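PDB 3TW9: D-galactonate dehydratase family member SEN1436 from Salmonella enterica subsp. enterica serovar Enteritidis, which catalyses, at a low rate and with magnesium, the dehydration of D-gluconate to 2-dehydro-3-deoxy-D-gluconate, and probably plays no significant part in gluconate breakdown in the cell. Local coordinates for residues G42-A47 with T65-I70; P56-L61 with W124-K129; P134-L139 with L366-P371; G242-H247 with Q269-E274. All blocks are in the same frame, centred on the assembly; numbering follows the deposited sequence. Where two conformers were deposited one is given.

Interactions 1, 3 and 4 are buried, and interaction 2 is only partly so. Interactions 1 and 2 both lie in the N-terminal domain of the enolase-type fold and meet the same antiparallel sheet. Interaction 1 is polar, built on threonine hydroxyls and waters beside the substrate site. In interaction 2, about 23 Å away between centres, a lysine and an aspartate of helix 110-131 carry the contact. Interaction 3 touches interaction 2 through Trp-124 and Leu-138. It joins the N-terminal domain to the barrel domain with mainly apolar contacts, and like interaction 2 it also reaches the second subunit. Interaction 4 lies within the barrel itself, where backbone bonds between parallel strands dominate and a magnesium ligand stands at the strand end.

Interaction 1 of 4, residues G42-A47 with T65-I70; sequences GGIDLA and TFTQRI
The segments 42-47 and 65-70 come closest at two points, where Ala-47 CA lies 4.8 Å from Thr-65 CA and Asp-45 CA lies 5.2 Å from Thr-67 CA. Ala-47 is on strand 46-53, while 65-70 is the connection leading into helix 70-85. Threonine hydroxyls make the two direct bonds. Ala-47 N donates to Thr-65 OG1 at 3.1 Å. Thr-67 OG1 donates to Asp-45 O at 2.8 Å, in the carbonyl plane and on a lone pair. The Thr-67 hydroxyl reaches it because OG1 is anti to the backbone N (chi1 -165°).

Two waters add to the join. One donates to both Asp-45 OD2 and Thr-67 O. The other accepts from Asp-45 N and donates to Thr-67 OG1. The Asp-45 carboxylate is also held by the backbone N atoms of Glu-423 and Gly-424. Ile-70 packs against 42-47 with both branches: CD1 meets Ala-47 CB at 3.6 Å, and CG2 lies against Asp-45 CB and OD2.

Thr-67 also touches Asp-354. Asp-354 and Gln-68, the residue after Thr-67, probably bind substrate; Gln-68 NE2 holds a glycerol, probably from the crystallisation liquor. This is the N-terminal capping domain of the enolase superfamily, whose loops help close the active site.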
loop_
_atom_site.group_PDB
_atom_site.type_symbol
_atom_site.label_atom_id
_atom_site.label_comp_id
_atom_site.label_asym_id
_atom_site.label_seq_id
_atom_site.Cartn_x
_atom_site.Cartn_y
_atom_site.Cartn_z
ATOM N N GLY C 42 -16.754 24.904 15.271
ATOM C CA GLY C 42 -17.233 25.391 13.981
ATOM C C GLY C 42 -18.726 25.249 13.803
ATOM O O GLY C 42 -19.231 25.373 12.687
ATOM N N GLY C 43 -19.444 24.969 14.895
ATOM C CA GLY C 43 -20.892 24.765 14.830
ATOM C C GLY C 43 -21.283 23.427 14.208
ATOM O O GLY C 43 -22.417 23.246 13.768
ATOM N N ILE C 44 -20.333 22.492 14.185
ATOM C CA ILE C 44 -20.539 21.155 13.587
ATOM C C ILE C 44 -19.952 20.140 14.584
ATOM O O ILE C 44 -18.793 20.280 15.000
ATOM C CB ILE C 44 -19.795 21.021 12.219
ATOM C CG1 ILE C 44 -20.334 22.001 11.168
ATOM C CG2 ILE C 44 -19.918 19.579 11.691
ATOM C CD1 ILE C 44 -19.417 22.215 9.966
ATOM N N ASP C 45 -20.736 19.137 14.993
ATOM C CA ASP C 45 -20.263 18.171 16.002
ATOM C C ASP C 45 -19.027 17.395 15.531
ATOM O O ASP C 45 -19.027 16.824 14.441
ATOM C CB ASP C 45 -21.377 17.165 16.347
ATOM C CG ASP C 45 -22.534 17.796 17.118
ATOM O OD1 ASP C 45 -22.476 18.996 17.486
ATOM O OD2 ASP C 45 -23.505 17.069 17.364
ATOM N N LEU C 46 -17.989 17.394 16.361
ATOM C CA LEU C 46 -16.742 16.676 16.101
ATOM C C LEU C 46 -16.452 15.667 17.211
ATOM O O LEU C 46 -16.832 15.884 18.374
ATOM C CB LEU C 46 -15.554 17.644 16.001
ATOM C CG LEU C 46 -15.660 18.894 15.131
ATOM C CD1 LEU C 46 -14.418 19.789 15.310
ATOM C CD2 LEU C 46 -15.910 18.548 13.627
ATOM N N ALA C 47 -15.793 14.566 16.846
ATOM C CA ALA C 47 -15.241 13.632 17.833
ATOM C C ALA C 47 -13.762 13.487 17.603
ATOM O O ALA C 47 -13.302 13.194 16.502
ATOM C CB ALA C 47 -15.905 12.258 17.762
ATOM N N THR C 65 -14.816 11.792 13.486
ATOM C CA THR C 65 -15.968 12.601 13.157
ATOM C C THR C 65 -16.848 12.005 12.049
ATOM O O THR C 65 -16.546 12.160 10.847
ATOM C CB THR C 65 -15.520 14.052 12.831
ATOM O OG1 THR C 65 -14.691 14.540 13.917
ATOM C CG2 THR C 65 -16.712 14.986 12.601
ATOM N N PHE C 66 -17.879 11.280 12.491
ATOM C CA PHE C 66 -19.101 11.042 11.731
ATOM C C PHE C 66 -20.105 11.933 12.455
ATOM O O PHE C 66 -20.723 11.529 13.440
ATOM C CB PHE C 66 -19.459 9.540 11.803
ATOM C CG PHE C 66 -20.812 9.158 11.238
ATOM C CD1 PHE C 66 -21.547 9.999 10.405
ATOM C CD2 PHE C 66 -21.329 7.894 11.519
ATOM C CE1 PHE C 66 -22.776 9.616 9.887
ATOM C CE2 PHE C 66 -22.567 7.489 10.993
ATOM C CZ PHE C 66 -23.296 8.360 10.182
ATOM N N THR C 67 -20.266 13.151 11.940
ATOM C CA THR C 67 -21.002 14.204 12.667
ATOM C C THR C 67 -22.464 13.854 12.997
ATOM O O THR C 67 -22.933 14.113 14.120
ATOM C CB THR C 67 -20.904 15.587 11.950
ATOM O OG1 THR C 67 -21.324 16.626 12.840
ATOM C CG2 THR C 67 -21.797 15.661 10.715
ATOM N N GLN C 68 -23.155 13.215 12.048
ATOM C CA GLN C 68 -24.580 12.895 12.219
ATOM C C GLN C 68 -24.841 11.815 13.275
ATOM O O GLN C 68 -25.989 11.637 13.693
ATOM C CB GLN C 68 -25.220 12.515 10.894
ATOM C CG GLN C 68 -25.197 13.623 9.833
ATOM C CD GLN C 68 -23.950 13.601 8.950
ATOM O OE1 GLN C 68 -22.980 12.927 9.241
ATOM N NE2 GLN C 68 -23.984 14.373 7.868
ATOM N N ARG C 69 -23.799 11.103 13.696
ATOM C CA ARG C 69 -23.966 10.032 14.693
ATOM C C ARG C 69 -22.936 10.143 15.799
ATOM O O ARG C 69 -22.562 9.151 16.423
ATOM C CB ARG C 69 -23.991 8.632 14.040
ATOM C CG ARG C 69 -25.206 8.358 13.143
ATOM C CD ARG C 69 -26.526 8.232 13.900
ATOM N NE ARG C 69 -27.661 7.921 13.025
ATOM C CZ ARG C 69 -28.357 8.804 12.298
ATOM N NH1 ARG C 69 -28.076 10.099 12.347
ATOM N NH2 ARG C 69 -29.367 8.391 11.532
ATOM N N ILE C 70 -22.512 11.381 16.079
ATOM C CA ILE C 70 -21.422 11.621 16.994
ATOM C C ILE C 70 -21.534 10.946 18.361
ATOM O O ILE C 70 -20.542 10.451 18.860
ATOM C CB ILE C 70 -21.106 13.159 17.131
ATOM C CG1 ILE C 70 -19.599 13.393 17.225
ATOM C CG2 ILE C 70 -21.831 13.800 18.323
ATOM C CD1 ILE C 70 -18.857 13.159 15.934
HETATM O O HOH W 1 -24.514 14.564 16.197
HETATM O O HOH W 2 -23.275 18.796 13.630
#

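Interaction 2 of 4, residues P56-L61 with W124-K129; sequences PGLYGL and WDIKGK
Lys-129 NZ is gripped from several sides. It donates to Tyr-59 O at 2.9 Å, tilted 34° from the carbonyl plane, and to a water that links it to Gly-57 O and Tyr-59 N. It also makes an off-centre cation-pi contact with the Tyr-59 ring, 4.1 Å from the centroid, and a long salt bridge with Asp-125 of its own helix. The contact packs helix 110-131 on the edge strand 59-63 of the three-stranded antiparallel sheet in the N-terminal domain. The short axes run at 133° and approach to 6.5 Å.

The lysine chain beyond CG is extended, which lets NZ reach across to the tyrosine carbonyl. On the way, its CB touches Leu-58 CD1 at 3.6 Å, the two side chains sliding past each other in opposite directions. The Tyr-59 hydroxyl is bonded to Asp-411.

Gly-60 has no side chain, and the helix comes close there: Ile-126 CG1 rests 3.5 Å from Gly-60 N. Asp-125 bonds in two directions, with OD1 taking Leu-408 N. Its other oxygen, OD2, uses the anti lone pair to accept Leu-61 N at 2.9 Å.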
loop_
_atom_site.group_PDB
_atom_site.type_symbol
_atom_site.label_atom_id
_atom_site.label_comp_id
_atom_site.label_asym_id
_atom_site.label_seq_id
_atom_site.Cartn_x
_atom_site.Cartn_y
_atom_site.Cartn_z
ATOM N N PRO C 56 5.098 10.394 30.289
ATOM C CA PRO C 56 4.551 11.728 30.574
ATOM C C PRO C 56 4.666 12.700 29.405
ATOM O O PRO C 56 5.743 12.871 28.823
ATOM C CB PRO C 56 5.404 12.211 31.764
ATOM C CG PRO C 56 5.828 10.971 32.425
ATOM C CD PRO C 56 6.097 10.003 31.298
ATOM N N GLY C 57 3.550 13.321 29.055
ATOM C CA GLY C 57 3.542 14.302 27.969
ATOM C C GLY C 57 3.256 13.708 26.603
ATOM O O GLY C 57 2.915 14.445 25.667
ATOM N N LEU C 58 3.391 12.385 26.482
ATOM C CA LEU C 58 3.187 11.697 25.195
ATOM C C LEU C 58 1.773 11.140 25.022
ATOM O O LEU C 58 1.325 10.250 25.757
ATOM C CB LEU C 58 4.221 10.593 24.972
ATOM C CG LEU C 58 4.073 9.737 23.701
ATOM C CD1 LEU C 58 4.259 10.532 22.398
ATOM C CD2 LEU C 58 5.040 8.591 23.794
ATOM N N TYR C 59 1.075 11.699 24.047
ATOM C CA TYR C 59 -0.288 11.296 23.728
ATOM C C TYR C 59 -0.499 11.510 22.248
ATOM O O TYR C 59 0.295 12.193 21.604
ATOM C CB TYR C 59 -1.322 12.116 24.503
ATOM C CG TYR C 59 -1.186 13.612 24.353
ATOM C CD1 TYR C 59 -1.697 14.295 23.236
ATOM C CD2 TYR C 59 -0.566 14.361 25.362
ATOM C CE1 TYR C 59 -1.571 15.685 23.124
ATOM C CE2 TYR C 59 -0.437 15.737 25.258
ATOM C CZ TYR C 59 -0.941 16.391 24.154
ATOM O OH TYR C 59 -0.797 17.747 24.085
ATOM N N GLY C 60 -1.584 10.947 21.727
ATOM C CA GLY C 60 -1.874 11.027 20.300
ATOM C C GLY C 60 -3.327 11.440 20.138
ATOM O O GLY C 60 -4.171 11.142 21.005
ATOM N N LEU C 61 -3.614 12.131 19.037
ATOM C CA LEU C 61 -4.957 12.566 18.713
ATOM C C LEU C 61 -5.397 11.983 17.377
ATOM O O LEU C 61 -4.598 11.916 16.426
ATOM C CB LEU C 61 -5.079 14.085 18.629
ATOM C CG LEU C 61 -4.669 14.831 19.893
ATOM C CD1 LEU C 61 -4.711 16.313 19.567
ATOM C CD2 LEU C 61 -5.608 14.449 21.034
ATOM N N TRP C 124 -0.739 6.822 15.106
ATOM C CA TRP C 124 0.201 7.382 14.117
ATOM C C TRP C 124 0.844 8.664 14.659
ATOM O O TRP C 124 2.041 8.862 14.502
ATOM C CB TRP C 124 -0.483 7.632 12.763
ATOM C CG TRP C 124 -0.527 6.386 11.913
ATOM C CD1 TRP C 124 -1.626 5.606 11.653
ATOM C CD2 TRP C 124 0.584 5.756 11.249
ATOM N NE1 TRP C 124 -1.271 4.547 10.848
ATOM C CE2 TRP C 124 0.084 4.607 10.598
ATOM C CE3 TRP C 124 1.956 6.056 11.139
ATOM C CZ2 TRP C 124 0.915 3.742 9.847
ATOM C CZ3 TRP C 124 2.784 5.200 10.388
ATOM C CH2 TRP C 124 2.252 4.060 9.749
ATOM N N ASP C 125 0.020 9.506 15.292
ATOM C CA ASP C 125 0.475 10.714 16.000
ATOM C C ASP C 125 1.559 10.341 17.031
ATOM O O ASP C 125 2.653 10.899 17.003
ATOM C CB ASP C 125 -0.741 11.384 16.681
ATOM C CG ASP C 125 -0.494 12.839 17.105
ATOM O OD1 ASP C 125 0.357 13.522 16.510
ATOM O OD2 ASP C 125 -1.217 13.295 18.016
ATOM N N ILE C 126 1.252 9.370 17.900
ATOM C CA ILE C 126 2.191 8.853 18.876
ATOM C C ILE C 126 3.483 8.378 18.223
ATOM O O ILE C 126 4.565 8.762 18.658
ATOM C CB ILE C 126 1.555 7.776 19.798
ATOM C CG1 ILE C 126 0.624 8.435 20.818
ATOM C CG2 ILE C 126 2.610 6.950 20.543
ATOM C CD1 ILE C 126 -0.490 7.482 21.283
ATOM N N LYS C 127 3.378 7.592 17.145
ATOM C CA LYS C 127 4.571 7.102 16.440
ATOM C C LYS C 127 5.444 8.249 15.880
ATOM O O LYS C 127 6.672 8.197 15.978
ATOM C CB LYS C 127 4.176 6.116 15.318
ATOM C CG LYS C 127 5.369 5.300 14.734
ATOM C CD LYS C 127 4.887 4.161 13.826
ATOM C CE LYS C 127 4.303 2.969 14.622
ATOM N NZ LYS C 127 5.318 2.014 15.139
ATOM N N GLY C 128 4.802 9.256 15.306
ATOM C CA GLY C 128 5.491 10.459 14.813
ATOM C C GLY C 128 6.179 11.257 15.904
ATOM O O GLY C 128 7.335 11.666 15.737
ATOM N N LYS C 129 5.479 11.472 17.023
ATOM C CA LYS C 129 6.079 12.098 18.205
ATOM C C LYS C 129 7.285 11.313 18.695
ATOM O O LYS C 129 8.333 11.891 18.914
ATOM C CB LYS C 129 5.037 12.322 19.320
ATOM C CG LYS C 129 3.962 13.337 18.910
ATOM C CD LYS C 129 2.911 13.502 19.958
ATOM C CE LYS C 129 1.904 14.557 19.569
ATOM N NZ LYS C 129 0.991 14.851 20.714
HETATM O O HOH W 3 2.420 14.496 23.188
#

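Interaction 3 of 4, residues P134-L139 with L366-P371; sequences PVYDLL and LDLSSP
Tyr-136 and Leu-368 form the tight part of this contact. The Leu-368 methyl CD2 sits over one face of the Tyr-136 ring, 3.6 Å from its centroid and 16° off the normal, as a CH-pi contact. Its nearest ring atom is Tyr-136 CD2, at 3.5 Å. Pro-134 CB lies over the opposite face, so the ring is sandwiched between two aliphatic groups. Tyr-136 CG stands between the backbone N and the carbonyl carbon (chi1 64°), which turns the ring alongside the leucine, both side chains pointing the same way.

Ser-369 packs close by. Its CB lies 3.7 Å from Tyr-136 O, and its OG is 3.6 Å from Leu-139 CB. That hydroxyl is bonded to His-365 O, and its flank packs on the leucine. Contact is looser at Leu-139 CD1 and Leu-366 CD2, which are 4.3 Å apart. This end is still buried: Trp-124 covers Leu-139, and helix 330-342 covers Leu-366. Asp-137 and Pro-371, which flank the contact, are partly exposed.

His-365 ties the two sides further, with ND1 bonded to Tyr-136 N. At the subunit interface, Asp-137 O accepts a hydrogen bond from Lys-127 NZ of the second subunit. The short helix 135-138, which follows helix 110-131, is thus docked on helix 357-369 of the barrel domain, an interdomain packing within the enolase fold.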
loop_
_atom_site.group_PDB
_atom_site.type_symbol
_atom_site.label_atom_id
_atom_site.label_comp_id
_atom_site.label_asym_id
_atom_site.label_seq_id
_atom_site.Cartn_x
_atom_site.Cartn_y
_atom_site.Cartn_z
ATOM N N PRO C 134 7.182 14.217 11.280
ATOM C CA PRO C 134 5.805 14.301 10.875
ATOM C C PRO C 134 5.360 12.942 10.347
ATOM O O PRO C 134 6.203 12.160 9.898
ATOM C CB PRO C 134 5.839 15.318 9.743
ATOM C CG PRO C 134 7.043 16.166 10.014
ATOM C CD PRO C 134 8.027 15.190 10.551
ATOM N N VAL C 135 4.052 12.670 10.406
ATOM C CA VAL C 135 3.514 11.428 9.852
ATOM C C VAL C 135 3.869 11.281 8.352
ATOM O O VAL C 135 4.230 10.179 7.924
ATOM C CB VAL C 135 1.981 11.278 10.125
ATOM C CG1 VAL C 135 1.377 10.129 9.320
ATOM C CG2 VAL C 135 1.737 11.009 11.612
ATOM N N TYR C 136 3.816 12.373 7.572
ATOM C CA TYR C 136 4.208 12.304 6.143
ATOM C C TYR C 136 5.629 11.777 5.969
ATOM O O TYR C 136 5.926 11.105 4.996
ATOM C CB TYR C 136 3.983 13.629 5.370
ATOM C CG TYR C 136 4.816 14.836 5.836
ATOM C CD1 TYR C 136 6.176 14.958 5.520
ATOM C CD2 TYR C 136 4.205 15.887 6.523
ATOM C CE1 TYR C 136 6.911 16.077 5.926
ATOM C CE2 TYR C 136 4.928 17.017 6.924
ATOM C CZ TYR C 136 6.274 17.102 6.621
ATOM O OH TYR C 136 6.974 18.214 7.028
ATOM N N ASP C 137 6.510 12.050 6.935
ATOM C CA ASP C 137 7.879 11.556 6.847
ATOM C C ASP C 137 7.980 10.077 7.192
ATOM O O ASP C 137 8.776 9.364 6.577
ATOM C CB ASP C 137 8.830 12.391 7.739
ATOM C CG ASP C 137 9.413 13.594 7.017
ATOM O OD1 ASP C 137 9.376 13.657 5.763
ATOM O OD2 ASP C 137 9.916 14.489 7.713
ATOM N N LEU C 138 7.157 9.601 8.135
ATOM C CA LEU C 138 7.069 8.142 8.397
ATOM C C LEU C 138 6.617 7.355 7.155
ATOM O O LEU C 138 7.066 6.219 6.915
ATOM C CB LEU C 138 6.070 7.833 9.513
ATOM C CG LEU C 138 6.363 8.386 10.907
ATOM C CD1 LEU C 138 5.219 8.026 11.828
ATOM C CD2 LEU C 138 7.648 7.773 11.387
ATOM N N LEU C 139 5.741 7.985 6.380
ATOM C CA LEU C 139 5.082 7.348 5.239
ATOM C C LEU C 139 5.867 7.432 3.922
ATOM O O LEU C 139 5.408 6.906 2.899
ATOM C CB LEU C 139 3.679 7.936 5.080
ATOM C CG LEU C 139 2.680 7.676 6.218
ATOM C CD1 LEU C 139 1.372 8.377 5.944
ATOM C CD2 LEU C 139 2.441 6.169 6.447
ATOM N N LEU C 366 -1.317 12.246 4.481
ATOM C CA LEU C 366 -1.486 11.309 3.365
ATOM C C LEU C 366 -1.167 12.007 2.036
ATOM O O LEU C 366 -0.383 11.485 1.240
ATOM C CB LEU C 366 -2.907 10.756 3.374
ATOM C CG LEU C 366 -3.225 9.800 4.535
ATOM C CD1 LEU C 366 -4.710 9.666 4.665
ATOM C CD2 LEU C 366 -2.589 8.418 4.357
ATOM N N ASP C 367 -1.749 13.184 1.814
ATOM C CA ASP C 367 -1.601 13.921 0.555
ATOM C C ASP C 367 -0.116 14.159 0.233
ATOM O O ASP C 367 0.308 13.983 -0.898
ATOM C CB ASP C 367 -2.243 15.302 0.683
ATOM C CG ASP C 367 -3.736 15.263 0.670
ATOM O OD1 ASP C 367 -4.341 14.287 0.133
ATOM O OD2 ASP C 367 -4.327 16.235 1.176
ATOM N N LEU C 368 0.656 14.591 1.232
ATOM C CA LEU C 368 2.068 14.944 1.016
ATOM C C LEU C 368 2.930 13.729 0.700
ATOM O O LEU C 368 3.954 13.847 0.005
ATOM C CB LEU C 368 2.622 15.714 2.236
ATOM C CG LEU C 368 3.585 16.889 2.092
ATOM C CD1 LEU C 368 3.166 17.930 1.037
ATOM C CD2 LEU C 368 3.770 17.550 3.454
ATOM N N SER C 369 2.506 12.548 1.164
ATOM C CA SER C 369 3.294 11.340 0.989
ATOM C C SER C 369 2.822 10.397 -0.134
ATOM O O SER C 369 3.394 9.328 -0.291
ATOM C CB SER C 369 3.388 10.556 2.307
ATOM O OG SER C 369 2.091 10.267 2.786
ATOM N N SER C 370 1.773 10.763 -0.876
ATOM C CA SER C 370 1.276 9.917 -1.967
ATOM C C SER C 370 1.756 10.469 -3.299
ATOM O O SER C 370 1.500 11.627 -3.611
ATOM C CB SER C 370 -0.277 9.845 -1.989
ATOM O OG SER C 370 -0.791 9.245 -0.797
ATOM N N PRO C 371 2.426 9.628 -4.119
ATOM C CA PRO C 371 2.759 10.074 -5.482
ATOM C C PRO C 371 1.509 10.372 -6.295
ATOM O O PRO C 371 1.501 11.293 -7.111
ATOM C CB PRO C 371 3.494 8.864 -6.088
ATOM C CG PRO C 371 3.953 8.099 -4.962
ATOM C CD PRO C 371 3.002 8.311 -3.824
#

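Interaction 4 of 4, residues G242-H247 with Q269-E274; sequences GIEFIH and QLFYLE
His-247, Ile-246 and Phe-271 bury the largest areas here. His-247 is held mainly through its backbone. Its N donates to Tyr-272 O at 3.2 Å and its O accepts Glu-274 N at 2.8 Å, so both its N-H and its C=O are bonded to the neighbouring strand. Its CG is anti to the backbone N (chi1 -178°), which sets the ring side by side with Leu-273, whose CD1 meets the ring edge in plane, 3.8 Å from His-247 CD2. In one of its two conformers, Leu-270 packs CD2 against His-247 CB. Both ring nitrogens are bonded elsewhere, NE2 to Tyr-224 and ND1 to Cys-178 O.

The two strands run parallel, 17° apart, and belong to a beta-alpha-beta unit with helix 255-265 as the crossover. They are neighbours in the barrel of the enolase-type C-terminal domain. Glu-274, at the end of strand 272-274, is a magnesium ligand, as are Asp-248 and Glu-300. Its OE2 also forms a salt bridge with Arg-321.

Ile-246 points to the other side of the sheet, with Tyr-272. Its CG1 lies over one face of the Tyr-272 ring, 4.0 Å from the centroid, and CG2 touches Tyr-272 CE1 at 3.5 Å. The same isoleucine turns CD1 to Phe-271 CD2, at 3.8 Å.

Phe-271 N donates to Phe-245 O at 2.8 Å. Its ring also meets Glu-244, whose OE1 approaches the ring edge, with carboxylate and ring planes 68° apart. A water bonded to Glu-244 OE1, Phe-245 N and Gln-269 O bridges the strands at this end. Tyr-272 N, further along, is buried with no partner in the model.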
loop_
_atom_site.group_PDB
_atom_site.type_symbol
_atom_site.label_atom_id
_atom_site.label_comp_id
_atom_site.label_asym_id
_atom_site.label_seq_id
_atom_site.Cartn_x
_atom_site.Cartn_y
_atom_site.Cartn_z
ATOM N N GLY C 242 -8.565 27.942 -18.104
ATOM C CA GLY C 242 -7.423 27.830 -17.204
ATOM C C GLY C 242 -7.823 27.379 -15.806
ATOM O O GLY C 242 -7.149 26.535 -15.209
ATOM N N ILE C 243 -8.929 27.930 -15.301
ATOM C CA ILE C 243 -9.487 27.560 -13.991
ATOM C C ILE C 243 -10.005 26.111 -14.031
ATOM O O ILE C 243 -10.645 25.708 -14.986
ATOM C CB ILE C 243 -10.600 28.557 -13.539
ATOM C CG1 ILE C 243 -11.161 28.212 -12.151
ATOM C CG2 ILE C 243 -11.719 28.688 -14.579
ATOM C CD1 ILE C 243 -10.137 28.340 -11.034
ATOM N N GLU C 244 -9.685 25.344 -12.996
ATOM C CA GLU C 244 -10.199 23.980 -12.877
ATOM C C GLU C 244 -11.549 23.966 -12.155
ATOM O O GLU C 244 -11.708 24.583 -11.089
ATOM C CB GLU C 244 -9.195 23.068 -12.159
ATOM C CG GLU C 244 -7.842 22.881 -12.849
ATOM C CD GLU C 244 -7.888 22.049 -14.138
ATOM O OE1 GLU C 244 -8.872 21.325 -14.387
ATOM O OE2 GLU C 244 -6.927 22.136 -14.922
ATOM N N PHE C 245 -12.512 23.257 -12.750
ATOM C CA PHE C 245 -13.882 23.148 -12.235
ATOM C C PHE C 245 -14.189 21.742 -11.759
ATOM O O PHE C 245 -13.849 20.767 -12.434
ATOM C CB PHE C 245 -14.904 23.458 -13.328
ATOM C CG PHE C 245 -14.990 24.907 -13.723
ATOM C CD1 PHE C 245 -14.547 25.918 -12.863
ATOM C CD2 PHE C 245 -15.582 25.260 -14.930
ATOM C CE1 PHE C 245 -14.656 27.253 -13.228
ATOM C CE2 PHE C 245 -15.691 26.608 -15.309
ATOM C CZ PHE C 245 -15.224 27.598 -14.436
ATOM N N ILE C 246 -14.794 21.668 -10.581
ATOM C CA ILE C 246 -15.375 20.433 -10.051
ATOM C C ILE C 246 -16.885 20.588 -9.925
ATOM O O ILE C 246 -17.381 21.642 -9.547
ATOM C CB ILE C 246 -14.720 20.088 -8.696
ATOM C CG1 ILE C 246 -13.350 19.474 -8.978
ATOM C CG2 ILE C 246 -15.619 19.165 -7.801
ATOM C CD1 ILE C 246 -12.466 19.532 -7.871
ATOM N N HIS C 247 -17.625 19.541 -10.274
ATOM C CA HIS C 247 -19.056 19.551 -10.058
ATOM C C HIS C 247 -19.447 18.282 -9.339
ATOM O O HIS C 247 -19.050 17.195 -9.750
ATOM C CB HIS C 247 -19.851 19.671 -11.372
ATOM C CG HIS C 247 -21.331 19.725 -11.144
ATOM N ND1 HIS C 247 -21.945 20.827 -10.586
ATOM C CD2 HIS C 247 -22.298 18.789 -11.294
ATOM C CE1 HIS C 247 -23.242 20.592 -10.462
ATOM N NE2 HIS C 247 -23.481 19.357 -10.875
ATOM N N GLN C 269 -14.468 20.220 -19.948
ATOM C CA GLN C 269 -13.175 19.799 -19.399
ATOM C C GLN C 269 -13.106 19.958 -17.880
ATOM O O GLN C 269 -12.213 20.654 -17.366
ATOM C CB GLN C 269 -12.035 20.591 -20.064
ATOM C CG GLN C 269 -11.977 20.489 -21.591
ATOM C CD GLN C 269 -10.933 19.494 -22.059
ATOM O OE1 GLN C 269 -10.572 18.578 -21.327
ATOM N NE2 GLN C 269 -10.439 19.675 -23.283
ATOM N N LEU C 270 -14.056 19.345 -17.172
ATOM C CA LEU C 270 -14.056 19.372 -15.715
ATOM C C LEU C 270 -12.853 18.630 -15.159
ATOM O O LEU C 270 -12.374 17.667 -15.751
ATOM C CB LEU C 270 -15.352 18.767 -15.150
ATOM C CG LEU C 270 -16.537 19.733 -15.026
ATOM C CD1 LEU C 270 -16.984 20.286 -16.376
ATOM C CD2 LEU C 270 -17.706 19.073 -14.312
ATOM N N PHE C 271 -12.355 19.092 -14.026
ATOM C CA PHE C 271 -11.291 18.378 -13.330
ATOM C C PHE C 271 -11.833 17.035 -12.819
ATOM O O PHE C 271 -11.177 16.002 -12.940
ATOM C CB PHE C 271 -10.765 19.234 -12.180
ATOM C CG PHE C 271 -9.617 18.627 -11.439
ATOM C CD1 PHE C 271 -8.334 18.687 -11.951
ATOM C CD2 PHE C 271 -9.821 18.008 -10.196
ATOM C CE1 PHE C 271 -7.253 18.122 -11.243
ATOM C CE2 PHE C 271 -8.752 17.444 -9.504
ATOM C CZ PHE C 271 -7.480 17.511 -10.011
ATOM N N TYR C 272 -13.031 17.087 -12.240
ATOM C CA TYR C 272 -13.830 15.888 -12.060
ATOM C C TYR C 272 -15.324 16.128 -11.887
ATOM O O TYR C 272 -15.754 17.207 -11.470
ATOM C CB TYR C 272 -13.231 14.948 -10.998
ATOM C CG TYR C 272 -13.146 15.348 -9.548
ATOM C CD1 TYR C 272 -14.289 15.718 -8.796
ATOM C CD2 TYR C 272 -11.918 15.233 -8.879
ATOM C CE1 TYR C 272 -14.172 15.984 -7.399
ATOM C CE2 TYR C 272 -11.798 15.506 -7.542
ATOM C CZ TYR C 272 -12.905 15.887 -6.802
ATOM O OH TYR C 272 -12.703 16.116 -5.440
ATOM N N LEU C 273 -16.096 15.093 -12.228
ATOM C CA LEU C 273 -17.534 15.036 -11.940
ATOM C C LEU C 273 -17.686 14.024 -10.816
ATOM O O LEU C 273 -17.235 12.882 -10.947
ATOM C CB LEU C 273 -18.302 14.546 -13.161
ATOM C CG LEU C 273 -19.841 14.487 -13.070
ATOM C CD1 LEU C 273 -20.421 15.908 -12.923
ATOM C CD2 LEU C 273 -20.412 13.850 -14.305
ATOM N N GLU C 274 -18.298 14.464 -9.723
ATOM C CA GLU C 274 -18.264 13.760 -8.447
ATOM C C GLU C 274 -19.574 13.072 -8.087
ATOM O O GLU C 274 -20.665 13.617 -8.296
ATOM C CB GLU C 274 -17.881 14.735 -7.329
ATOM C CG GLU C 274 -17.756 14.052 -5.982
ATOM C CD GLU C 274 -17.587 15.012 -4.872
ATOM O OE1 GLU C 274 -17.402 16.195 -5.176
ATOM O OE2 GLU C 274 -17.610 14.566 -3.699
HETATM O O HOH W 4 -11.297 21.953 -15.150
#